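Local atomic coordinates of Sqt1 (PDB entry 4ZOY), a protein that probably acts as a dedicated chaperone that captures a nascent ribosomal protein during translation, using a WD40-repeat beta-propeller. Residues L214-V219 with Q234-L239; F187-P192 with L205-E210; G447-Q452 with G473-V478; G369-D374 with G399-V404. One frame throughout, in Å; residues are numbered along the deposited sequence.

Contact 1: residues L214-V219 with Q234-L239; sequences LHVYDV and QTVVSL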
loop_
_atom_site.group_PDB
_atom_site.type_symbol
_atom_site.label_atom_id
_atom_site.label_comp_id
_atom_site.label_asym_id
_atom_site.label_seq_id
_atom_site.Cartn_x
_atom_site.Cartn_y
_atom_site.Cartn_z
ATOM N N LEU A 214 0.719 17.952 -2.143
ATOM C CA LEU A 214 1.632 17.038 -1.465
ATOM C C LEU A 214 2.127 17.710 -0.199
ATOM O O LEU A 214 2.612 18.830 -0.263
ATOM C CB LEU A 214 2.832 16.691 -2.351
ATOM C CG LEU A 214 4.111 16.162 -1.694
ATOM C CD1 LEU A 214 3.923 14.717 -1.201
ATOM C CD2 LEU A 214 5.307 16.220 -2.634
ATOM N N HIS A 215 2.007 17.038 0.940
ATOM C CA HIS A 215 2.601 17.521 2.179
ATOM C C HIS A 215 3.441 16.417 2.781
ATOM O O HIS A 215 3.029 15.251 2.800
ATOM C CB HIS A 215 1.541 18.000 3.164
ATOM C CG HIS A 215 0.757 19.162 2.653
ATOM N ND1 HIS A 215 1.291 20.433 2.579
ATOM C CD2 HIS A 215 -0.493 19.244 2.145
ATOM C CE1 HIS A 215 0.391 21.250 2.067
ATOM N NE2 HIS A 215 -0.698 20.557 1.790
ATOM N N VAL A 216 4.625 16.776 3.262
ATOM C CA VAL A 216 5.500 15.808 3.887
ATOM C C VAL A 216 5.731 16.247 5.330
ATOM O O VAL A 216 6.445 17.215 5.586
ATOM C CB VAL A 216 6.831 15.673 3.131
ATOM C CG1 VAL A 216 7.673 14.589 3.771
ATOM C CG2 VAL A 216 6.572 15.339 1.649
ATOM N N TYR A 217 5.106 15.526 6.262
ATOM C CA TYR A 217 5.036 15.966 7.656
ATOM C C TYR A 217 6.232 15.553 8.471
ATOM O O TYR A 217 6.713 14.424 8.383
ATOM C CB TYR A 217 3.773 15.428 8.336
ATOM C CG TYR A 217 2.530 15.586 7.504
ATOM C CD1 TYR A 217 1.879 16.811 7.396
ATOM C CD2 TYR A 217 2.014 14.501 6.816
ATOM C CE1 TYR A 217 0.739 16.941 6.611
ATOM C CE2 TYR A 217 0.891 14.619 6.038
ATOM C CZ TYR A 217 0.255 15.836 5.937
ATOM O OH TYR A 217 -0.863 15.932 5.148
ATOM N N ASP A 218 6.695 16.495 9.288
ATOM C CA ASP A 218 7.734 16.263 10.287
ATOM C C ASP A 218 7.128 15.637 11.543
ATOM O O ASP A 218 6.925 16.321 12.552
ATOM C CB ASP A 218 8.420 17.590 10.629
ATOM C CG ASP A 218 9.532 17.443 11.651
ATOM O OD1 ASP A 218 10.229 16.414 11.649
ATOM O OD2 ASP A 218 9.715 18.396 12.443
ATOM N N VAL A 219 6.834 14.343 11.475
ATOM C CA VAL A 219 5.916 13.733 12.435
ATOM C C VAL A 219 6.436 13.776 13.877
ATOM O O VAL A 219 5.655 13.971 14.821
ATOM C CB VAL A 219 5.614 12.279 12.030
ATOM C CG1 VAL A 219 4.842 11.553 13.125
ATOM C CG2 VAL A 219 4.811 12.281 10.729
ATOM N N GLN A 234 4.843 22.596 10.129
ATOM C CA GLN A 234 4.471 21.189 10.216
ATOM C C GLN A 234 5.156 20.301 9.178
ATOM O O GLN A 234 5.400 19.121 9.432
ATOM C CB GLN A 234 2.955 21.022 10.074
ATOM C CG GLN A 234 2.142 21.608 11.214
ATOM C CD GLN A 234 0.657 21.335 11.072
ATOM O OE1 GLN A 234 0.019 21.724 10.089
ATOM N NE2 GLN A 234 0.098 20.656 12.066
ATOM N N THR A 235 5.452 20.853 8.008
ATOM C CA THR A 235 5.978 20.034 6.915
ATOM C C THR A 235 7.397 20.395 6.523
ATOM O O THR A 235 7.847 21.512 6.772
ATOM C CB THR A 235 5.120 20.161 5.644
ATOM O OG1 THR A 235 5.291 21.478 5.086
ATOM C CG2 THR A 235 3.647 19.915 5.942
ATOM N N VAL A 236 8.092 19.456 5.884
ATOM C CA VAL A 236 9.400 19.747 5.285
ATOM C C VAL A 236 9.281 20.079 3.800
ATOM O O VAL A 236 10.194 20.673 3.216
ATOM C CB VAL A 236 10.398 18.587 5.422
ATOM C CG1 VAL A 236 10.654 18.280 6.886
ATOM C CG2 VAL A 236 9.903 17.345 4.683
ATOM N N VAL A 237 8.165 19.661 3.209
ATOM C CA VAL A 237 7.777 19.976 1.831
ATOM C C VAL A 237 6.275 20.199 1.799
ATOM O O VAL A 237 5.514 19.404 2.356
ATOM C CB VAL A 237 8.128 18.839 0.832
ATOM C CG1 VAL A 237 7.478 19.094 -0.538
ATOM C CG2 VAL A 237 9.616 18.675 0.691
ATOM N N SER A 238 5.847 21.287 1.167
ATOM C CA SER A 238 4.440 21.539 0.897
ATOM C C SER A 238 4.329 22.093 -0.517
ATOM O O SER A 238 4.861 23.169 -0.809
ATOM C CB SER A 238 3.837 22.524 1.909
ATOM O OG SER A 238 3.591 21.902 3.161
ATOM N N LEU A 239 3.662 21.352 -1.396
ATOM C CA LEU A 239 3.463 21.776 -2.778
ATOM C C LEU A 239 1.992 21.664 -3.132
ATOM O O LEU A 239 1.326 20.681 -2.782
ATOM C CB LEU A 239 4.317 20.940 -3.730
ATOM C CG LEU A 239 5.822 21.170 -3.597
ATOM C CD1 LEU A 239 6.591 20.063 -4.287
ATOM C CD2 LEU A 239 6.191 22.530 -4.192
HETATM O O HOH W 1 4.636 18.287 12.109
#
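Leu-214 to Asp-218 runs antiparallel to the chain ending at Leu-239, as the outer two strands of a WD40 propeller blade; the axes of 214-218 and 237-239 approach to 4.8 Å at 163°. Leu-214 and Leu-239 form a hydrogen-bonded pair, each backbone N donating to the other's O. Further along, Val-216 N donates to Val-237 O while Val-216 O accepts from Val-236 N, so two residues face one, consistent with a beta bulge where the chain turns its corner. Asp-218 N to Gln-234 O (2.9 Å) resumes the ladder beyond it.

On one face His-215 and Ser-238 are a non-hydrogen-bonded pair whose side chains bond directly. Ser-238 OG, beside its backbone N and anti to the carbonyl carbon (chi1 -76°), is placed at the ring edge, 2.8 Å from His-215 ND1. Ser-238 OG also bonds Thr-235 OG1 at 2.6 Å, a compact polar cluster that Asn-232 joins. Small hydroxyl residues suit this spot beside the ring. The carboxylate of Asp-218 accepts from the backbone N of Ala-223 and Ala-224.

The other face is apolar, where Leu-214, Val-237 and Leu-239 pack on Val-276 of the neighbouring blade. Near the corner, Val-216 CG1 meets Val-236 CG2 at 3.7 Å.

Contact 2: residues F187-P192 with L205-E210; sequences FLHTGP and LATVSE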
loop_
_atom_site.group_PDB
_atom_site.type_symbol
_atom_site.label_atom_id
_atom_site.label_comp_id
_atom_site.label_asym_id
_atom_site.label_seq_id
_atom_site.Cartn_x
_atom_site.Cartn_y
_atom_site.Cartn_z
ATOM N N PHE A 187 -4.355 19.028 8.905
ATOM C CA PHE A 187 -5.502 19.442 8.111
ATOM C C PHE A 187 -5.076 20.358 6.978
ATOM O O PHE A 187 -5.674 21.410 6.747
ATOM C CB PHE A 187 -6.538 20.138 9.006
ATOM C CG PHE A 187 -6.954 19.308 10.181
ATOM C CD1 PHE A 187 -7.947 18.352 10.050
ATOM C CD2 PHE A 187 -6.333 19.463 11.408
ATOM C CE1 PHE A 187 -8.319 17.569 11.126
ATOM C CE2 PHE A 187 -6.705 18.683 12.490
ATOM C CZ PHE A 187 -7.696 17.735 12.345
ATOM N N LEU A 188 -4.041 19.949 6.261
ATOM C CA LEU A 188 -3.477 20.777 5.200
ATOM C C LEU A 188 -4.105 20.501 3.834
ATOM O O LEU A 188 -4.370 21.441 3.089
ATOM C CB LEU A 188 -1.958 20.599 5.139
ATOM C CG LEU A 188 -1.214 21.084 6.390
ATOM C CD1 LEU A 188 0.286 20.971 6.216
ATOM C CD2 LEU A 188 -1.605 22.511 6.733
ATOM N N HIS A 189 -4.332 19.231 3.488
ATOM C CA HIS A 189 -5.066 18.925 2.255
ATOM C C HIS A 189 -6.476 19.500 2.349
ATOM O O HIS A 189 -7.054 19.515 3.431
ATOM C CB HIS A 189 -5.176 17.421 2.002
ATOM C CG HIS A 189 -3.868 16.709 1.827
ATOM N ND1 HIS A 189 -2.935 17.057 0.877
ATOM C CD2 HIS A 189 -3.377 15.613 2.451
ATOM C CE1 HIS A 189 -1.913 16.217 0.935
ATOM N NE2 HIS A 189 -2.160 15.331 1.883
ATOM N N THR A 190 -7.029 19.936 1.220
ATOM C CA THR A 190 -8.382 20.507 1.192
ATOM C C THR A 190 -9.385 19.610 0.467
ATOM O O THR A 190 -10.564 19.948 0.358
ATOM C CB THR A 190 -8.408 21.907 0.523
ATOM O OG1 THR A 190 -8.251 21.779 -0.896
ATOM C CG2 THR A 190 -7.311 22.792 1.077
ATOM N N GLY A 191 -8.909 18.479 -0.040
ATOM C CA GLY A 191 -9.765 17.458 -0.615
ATOM C C GLY A 191 -9.307 16.111 -0.085
ATOM O O GLY A 191 -8.322 16.047 0.650
ATOM N N PRO A 192 -10.003 15.028 -0.463
ATOM C CA PRO A 192 -9.673 13.684 0.031
ATOM C C PRO A 192 -8.181 13.369 -0.027
ATOM O O PRO A 192 -7.514 13.637 -1.028
ATOM C CB PRO A 192 -10.452 12.768 -0.910
ATOM C CG PRO A 192 -11.654 13.593 -1.287
ATOM C CD PRO A 192 -11.163 15.012 -1.373
ATOM N N LEU A 205 6.396 11.724 6.790
ATOM C CA LEU A 205 5.196 11.103 6.246
ATOM C C LEU A 205 4.715 11.937 5.071
ATOM O O LEU A 205 4.331 13.092 5.242
ATOM C CB LEU A 205 4.108 10.996 7.323
ATOM C CG LEU A 205 2.741 10.495 6.876
ATOM C CD1 LEU A 205 2.818 9.053 6.363
ATOM C CD2 LEU A 205 1.761 10.613 8.028
ATOM N N ALA A 206 4.755 11.353 3.874
ATOM C CA ALA A 206 4.324 12.044 2.665
ATOM C C ALA A 206 2.917 11.634 2.288
ATOM O O ALA A 206 2.639 10.447 2.150
ATOM C CB ALA A 206 5.281 11.747 1.524
ATOM N N THR A 207 2.033 12.611 2.138
ATOM C CA THR A 207 0.656 12.323 1.740
ATOM C C THR A 207 0.220 13.207 0.584
ATOM O O THR A 207 0.725 14.322 0.387
ATOM C CB THR A 207 -0.332 12.473 2.914
ATOM O OG1 THR A 207 -0.429 13.851 3.307
ATOM C CG2 THR A 207 0.124 11.629 4.107
ATOM N N VAL A 208 -0.709 12.679 -0.198
ATOM C CA VAL A 208 -1.195 13.366 -1.391
ATOM C C VAL A 208 -2.710 13.398 -1.409
ATOM O O VAL A 208 -3.363 12.653 -0.683
ATOM C CB VAL A 208 -0.684 12.700 -2.676
ATOM C CG1 VAL A 208 0.818 12.858 -2.778
ATOM C CG2 VAL A 208 -1.090 11.220 -2.729
ATOM N N SER A 209 -3.256 14.265 -2.260
ATOM C CA SER A 209 -4.684 14.550 -2.262
ATOM C C SER A 209 -5.239 14.739 -3.665
ATOM O O SER A 209 -4.515 15.135 -4.585
ATOM C CB SER A 209 -4.959 15.807 -1.420
ATOM O OG SER A 209 -6.306 16.245 -1.512
ATOM N N GLU A 210 -6.532 14.441 -3.805
ATOM C CA GLU A 210 -7.298 14.787 -5.003
ATOM C C GLU A 210 -7.186 16.270 -5.352
ATOM O O GLU A 210 -7.354 16.643 -6.507
ATOM C CB GLU A 210 -8.775 14.420 -4.821
ATOM C CG GLU A 210 -9.039 12.933 -4.831
ATOM C CD GLU A 210 -10.514 12.581 -4.727
ATOM O OE1 GLU A 210 -11.367 13.493 -4.801
ATOM O OE2 GLU A 210 -10.811 11.381 -4.556
#
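The histidine–hydroxyl bond of the WD40 repeat, part of the polar network that ties the loop entering a blade to its second strand, is made here by His-189 and Thr-207. His-189 NE2 lies 2.7 Å from Thr-207 OG1, which comes in at the ring edge, near its plane. Thr-207 passes the chain of bonds on to Tyr-217 OH, and ND1 of the histidine is taken by Ser-213 OG. A histidine suits the place because its two nitrogens can each hold a partner across a flat ring.

Ser-209 lies two residues along the strand, on the same side, and its CB covers one ring face, 3.3 Å from His-189 ND1; this small CH2 lets the strand lie close under the ring. With a leucine in place of His-189, the hydroxyls of Thr-207 and Ser-213 would probably each be left without their imidazole mate.

Nearer the strand's end, Pro-192 O accepts from Glu-210 N at 3.1 Å. Ser-209 OG lies anti to its own backbone N (chi1 173°), which brings it to 2.9 Å from Pro-192 O. The proline ring crosses the glutamate carboxylate, with Pro-192 CG 3.5 Å from Glu-210 OE1.

Contact 3: residues G447-Q452 with G473-V478; sequences GHRSGQ and GDDAVV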
loop_
_atom_site.group_PDB
_atom_site.type_symbol
_atom_site.label_atom_id
_atom_site.label_comp_id
_atom_site.label_asym_id
_atom_site.label_seq_id
_atom_site.Cartn_x
_atom_site.Cartn_y
_atom_site.Cartn_z
ATOM N N GLY A 447 -7.531 -16.784 -11.405
ATOM C CA GLY A 447 -8.490 -17.360 -10.483
ATOM C C GLY A 447 -9.593 -16.396 -10.117
ATOM O O GLY A 447 -10.734 -16.804 -9.869
ATOM N N HIS A 448 -9.264 -15.112 -10.041
ATOM C CA HIS A 448 -10.293 -14.107 -9.817
ATOM C C HIS A 448 -11.073 -13.898 -11.098
ATOM O O HIS A 448 -10.564 -14.132 -12.187
ATOM C CB HIS A 448 -9.697 -12.767 -9.362
ATOM C CG HIS A 448 -9.250 -12.757 -7.933
ATOM N ND1 HIS A 448 -10.116 -12.551 -6.885
ATOM C CD2 HIS A 448 -8.018 -12.906 -7.389
ATOM C CE1 HIS A 448 -9.440 -12.599 -5.744
ATOM N NE2 HIS A 448 -8.168 -12.802 -6.027
ATOM N N ARG A 449 -12.310 -13.437 -10.962
ATOM C CA ARG A 449 -13.021 -12.936 -12.119
ATOM C C ARG A 449 -12.393 -11.622 -12.563
ATOM O O ARG A 449 -11.810 -10.886 -11.748
ATOM C CB ARG A 449 -14.512 -12.745 -11.806
ATOM C CG ARG A 449 -15.303 -14.057 -11.802
ATOM C CD ARG A 449 -16.293 -14.113 -10.613
ATOM N NE ARG A 449 -17.277 -13.062 -10.697
ATOM C CZ ARG A 449 -18.080 -12.638 -9.722
ATOM N NH1 ARG A 449 -18.078 -13.152 -8.491
ATOM N NH2 ARG A 449 -18.909 -11.666 -10.014
ATOM N N SER A 450 -12.507 -11.329 -13.853
ATOM C CA SER A 450 -12.137 -10.024 -14.383
ATOM C C SER A 450 -13.160 -8.977 -13.965
ATOM O O SER A 450 -14.267 -9.320 -13.545
ATOM C CB SER A 450 -12.050 -10.071 -15.905
ATOM O OG SER A 450 -13.359 -10.209 -16.457
ATOM N N GLY A 451 -12.806 -7.700 -14.092
ATOM C CA GLY A 451 -13.755 -6.635 -13.824
ATOM C C GLY A 451 -15.005 -6.736 -14.687
ATOM O O GLY A 451 -16.112 -6.467 -14.221
ATOM N N GLN A 452 -14.819 -7.142 -15.940
ATOM C CA GLN A 452 -15.926 -7.291 -16.889
ATOM C C GLN A 452 -16.948 -8.332 -16.424
ATOM O O GLN A 452 -18.111 -8.314 -16.855
ATOM C CB GLN A 452 -15.397 -7.672 -18.275
ATOM C CG GLN A 452 -14.679 -6.552 -19.031
ATOM C CD GLN A 452 -13.257 -6.281 -18.538
ATOM O OE1 GLN A 452 -12.692 -7.044 -17.749
ATOM N NE2 GLN A 452 -12.670 -5.187 -19.018
ATOM N N GLY A 473 -10.292 -9.687 -3.718
ATOM C CA GLY A 473 -10.970 -9.347 -4.957
ATOM C C GLY A 473 -12.300 -8.616 -4.826
ATOM O O GLY A 473 -13.006 -8.715 -3.815
ATOM N N ASP A 474 -12.662 -7.906 -5.888
ATOM C CA ASP A 474 -13.955 -7.236 -5.924
ATOM C C ASP A 474 -15.067 -8.261 -6.107
ATOM O O ASP A 474 -16.241 -7.930 -5.907
ATOM C CB ASP A 474 -14.004 -6.204 -7.046
ATOM C CG ASP A 474 -15.071 -5.154 -6.820
ATOM O OD1 ASP A 474 -15.188 -4.660 -5.684
ATOM O OD2 ASP A 474 -15.784 -4.817 -7.790
ATOM N N ASP A 475 -14.678 -9.481 -6.483
ATOM C CA ASP A 475 -15.603 -10.615 -6.604
ATOM C C ASP A 475 -15.839 -11.334 -5.272
ATOM O O ASP A 475 -16.363 -12.448 -5.258
ATOM C CB ASP A 475 -15.087 -11.605 -7.665
ATOM C CG ASP A 475 -13.629 -12.014 -7.466
ATOM O OD1 ASP A 475 -12.948 -11.494 -6.555
ATOM O OD2 ASP A 475 -13.162 -12.873 -8.245
ATOM N N ALA A 476 -15.427 -10.708 -4.167
ATOM C CA ALA A 476 -15.711 -11.166 -2.798
ATOM C C ALA A 476 -14.965 -12.431 -2.422
ATOM O O ALA A 476 -15.378 -13.156 -1.510
ATOM C CB ALA A 476 -17.238 -11.372 -2.585
ATOM N N VAL A 477 -13.852 -12.686 -3.104
ATOM C CA VAL A 477 -13.053 -13.870 -2.820
ATOM C C VAL A 477 -11.627 -13.463 -2.462
ATOM O O VAL A 477 -11.129 -12.429 -2.919
ATOM C CB VAL A 477 -13.030 -14.842 -4.018
ATOM C CG1 VAL A 477 -12.545 -16.222 -3.585
ATOM C CG2 VAL A 477 -14.418 -14.953 -4.646
ATOM N N VAL A 478 -11.020 -14.289 -1.619
ATOM C CA VAL A 478 -9.617 -14.209 -1.209
ATOM C C VAL A 478 -8.927 -15.457 -1.732
ATOM O O VAL A 478 -9.395 -16.569 -1.466
ATOM C CB VAL A 478 -9.491 -14.138 0.317
ATOM C CG1 VAL A 478 -8.029 -14.165 0.762
ATOM C CG2 VAL A 478 -10.217 -12.896 0.872
#
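His-448 and Arg-449, in an extended loop, face the type I beta turn from Gly-473 to Ala-476, with the CA atoms of Arg-449 and Asp-475 6.5 Å apart. The meeting is organised round one carboxylate. His-448 ND1 donates at 3.0 Å to Asp-475 OD1, which accepts with its syn lone pair and lies in the ring plane; a second bond from ND1 to OD2 is weak. Asp-475 OD2 is engaged instead by the backbone N of Arg-449 at 2.9 Å, which reaches its anti side from 32° out of the carboxylate plane. An aspartate suits the turn because its short side chain, with CG between its own N and carbonyl carbon (chi1 51°), lifts both oxygens toward the loop. Ring and carboxylate planes are 37° apart.

The ring edge also meets the backbone: His-448 CE1 lies 3.3 Å from Val-477 O, the oxygen that accepts from Gly-473 N. At Gly-473 a CB would run into both the imidazole and the carboxylate, so the bare backbone fits. Outside, the guanidinium of Arg-449 lies with one face over Asp-475 CB, NH1 at 3.5 Å, while its NH2 bonds Glu-453 O.

This His-carboxylate bond belongs to the WD40 pattern, and Thr-471 extends it by bonding His-448 NE2. The loop joins strand 441-445 of one blade to strand 457-461 of the next, and the turn links strands 468-473 and 478-482 of that second blade, one edge strand of which is the N-terminal 9-11. Backbone bonds from Gly-473 to Val-18 and Val-478 to Phe-11 carry the contact into the start of the chain.

Contact 4: residues G369-D374 with G399-V404; sequences GAHAED and GMDGVV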
loop_
_atom_site.group_PDB
_atom_site.type_symbol
_atom_site.label_atom_id
_atom_site.label_comp_id
_atom_site.label_asym_id
_atom_site.label_seq_id
_atom_site.Cartn_x
_atom_site.Cartn_y
_atom_site.Cartn_z
ATOM N N GLY A 369 -0.216 -2.850 -21.600
ATOM C CA GLY A 369 -1.069 -4.021 -21.471
ATOM C C GLY A 369 -0.604 -5.034 -20.441
ATOM O O GLY A 369 -0.902 -6.224 -20.542
ATOM N N ALA A 370 0.139 -4.568 -19.437
ATOM C CA ALA A 370 0.546 -5.419 -18.327
ATOM C C ALA A 370 -0.669 -6.078 -17.681
ATOM O O ALA A 370 -0.602 -7.235 -17.258
ATOM C CB ALA A 370 1.322 -4.605 -17.289
ATOM N N HIS A 371 -1.774 -5.338 -17.621
ATOM C CA HIS A 371 -3.038 -5.927 -17.202
ATOM C C HIS A 371 -4.112 -5.623 -18.237
ATOM O O HIS A 371 -5.204 -5.137 -17.921
ATOM C CB HIS A 371 -3.409 -5.444 -15.801
ATOM C CG HIS A 371 -2.559 -6.075 -14.747
ATOM N ND1 HIS A 371 -2.894 -7.258 -14.122
ATOM C CD2 HIS A 371 -1.337 -5.733 -14.269
ATOM C CE1 HIS A 371 -1.924 -7.615 -13.300
ATOM N NE2 HIS A 371 -0.967 -6.704 -13.370
ATOM N N ALA A 372 -3.772 -5.951 -19.482
ATOM C CA ALA A 372 -4.602 -5.631 -20.640
ATOM C C ALA A 372 -4.936 -4.139 -20.637
ATOM O O ALA A 372 -4.043 -3.314 -20.461
ATOM C CB ALA A 372 -5.864 -6.489 -20.643
ATOM N N GLU A 373 -6.200 -3.780 -20.817
ATOM C CA GLU A 373 -6.590 -2.376 -20.759
ATOM C C GLU A 373 -7.345 -2.070 -19.468
ATOM O O GLU A 373 -8.044 -1.058 -19.373
ATOM C CB GLU A 373 -7.434 -1.991 -21.981
ATOM C CG GLU A 373 -6.637 -1.913 -23.292
ATOM C CD GLU A 373 -6.127 -3.263 -23.769
ATOM O OE1 GLU A 373 -6.966 -4.150 -24.048
ATOM O OE2 GLU A 373 -4.890 -3.442 -23.865
ATOM N N ASP A 374 -7.195 -2.948 -18.478
ATOM C CA ASP A 374 -7.833 -2.780 -17.176
ATOM C C ASP A 374 -6.850 -2.150 -16.195
ATOM O O ASP A 374 -5.645 -2.329 -16.334
ATOM C CB ASP A 374 -8.324 -4.125 -16.628
ATOM C CG ASP A 374 -9.283 -4.829 -17.575
ATOM O OD1 ASP A 374 -10.407 -4.323 -17.752
ATOM O OD2 ASP A 374 -8.909 -5.892 -18.126
ATOM N N GLY A 399 -4.349 -6.464 -11.087
ATOM C CA GLY A 399 -5.157 -5.587 -11.903
ATOM C C GLY A 399 -6.615 -5.960 -11.943
ATOM O O GLY A 399 -7.029 -7.033 -11.485
ATOM N N MET A 400 -7.396 -5.056 -12.513
ATOM C CA MET A 400 -8.821 -5.287 -12.654
ATOM C C MET A 400 -9.134 -6.271 -13.773
ATOM O O MET A 400 -10.303 -6.543 -14.045
ATOM C CB MET A 400 -9.543 -3.965 -12.878
ATOM C CG MET A 400 -9.534 -3.072 -11.649
ATOM S SD MET A 400 -10.357 -3.827 -10.228
ATOM C CE MET A 400 -12.069 -3.769 -10.726
ATOM N N ASP A 401 -8.105 -6.822 -14.408
ATOM C CA ASP A 401 -8.321 -7.933 -15.327
ATOM C C ASP A 401 -8.470 -9.245 -14.552
ATOM O O ASP A 401 -8.756 -10.282 -15.134
ATOM C CB ASP A 401 -7.188 -8.018 -16.375
ATOM C CG ASP A 401 -5.813 -8.248 -15.772
ATOM O OD1 ASP A 401 -5.652 -8.114 -14.543
ATOM O OD2 ASP A 401 -4.909 -8.567 -16.563
ATOM N N GLY A 402 -8.280 -9.191 -13.236
ATOM C CA GLY A 402 -8.431 -10.364 -12.397
ATOM C C GLY A 402 -7.183 -11.218 -12.286
ATOM O O GLY A 402 -7.244 -12.332 -11.765
ATOM N N VAL A 403 -6.050 -10.689 -12.742
ATOM C CA VAL A 403 -4.811 -11.461 -12.780
ATOM C C VAL A 403 -3.732 -10.824 -11.904
ATOM O O VAL A 403 -3.683 -9.598 -11.750
ATOM C CB VAL A 403 -4.296 -11.602 -14.227
ATOM C CG1 VAL A 403 -3.115 -12.547 -14.297
ATOM C CG2 VAL A 403 -5.428 -12.115 -15.133
ATOM N N VAL A 404 -2.914 -11.671 -11.288
ATOM C CA VAL A 404 -1.704 -11.239 -10.593
ATOM C C VAL A 404 -0.522 -11.659 -11.446
ATOM O O VAL A 404 -0.487 -12.773 -11.968
ATOM C CB VAL A 404 -1.592 -11.858 -9.188
ATOM C CG1 VAL A 404 -0.333 -11.350 -8.475
ATOM C CG2 VAL A 404 -2.832 -11.551 -8.379
#
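In the histidine–aspartate pairing of the WD40 repeat, His-371 of the loop between two blades reaches Asp-401 of a type I hairpin turn. His-371 ND1 donates to Asp-401 OD1 at 2.9 Å, meeting its syn side 28° out of the carboxylate plane, and ring and carboxylate stand 72° apart. Asp-401 CG sits between its backbone N and carbonyl carbon (chi1 61°), turning the carboxylate to the ring. Val-403 N also reaches Asp-401 OD1, at 3.2 Å from the opposite face, closing an Asx turn. OD2 forms a salt bridge with Arg-405. Putting an alanine at Asp-401 would remove these acceptors and is likely to leave Arg-405 without its counter-charge and the imidazole freer to turn.

His-371 NE2 bonds Ser-397 OG, so both ring nitrogens are engaged, which should hold the ring's rotation. Over one face lies Gly-399, its CA 4.0 Å from the ring centroid in a CH-pi contact; a side chain there would collide with ND1. Val-403 O lies 3.1 Å from His-371 CE1 at the ring edge.

Asp-374, bonded at OD1 by Gln-452, lies against the turn with OD2 3.2 Å from Asp-401 CB. Asp-374 CB meets Met-400 CB at 3.9 Å.

Eight four-stranded antiparallel sheets form the propeller, and the chain meets the contacts in the order 2, 1, 4, 3, each closing its loop before the next opens, so none nest or cross. Contact 2 closes a 12-residue loop, and contact 1 a 14-residue one, in a single blade, where strands 204-209 and 214-218 are neighbours. Contact 4 then spans 24 residues and contact 3 spans 20, each tying the loop that enters a blade to a hairpin within it. These two touch between blades, Gly-451 N to Met-400 O, across the ring from contact 1, whose centre lies about 37 Å from that of contact 3.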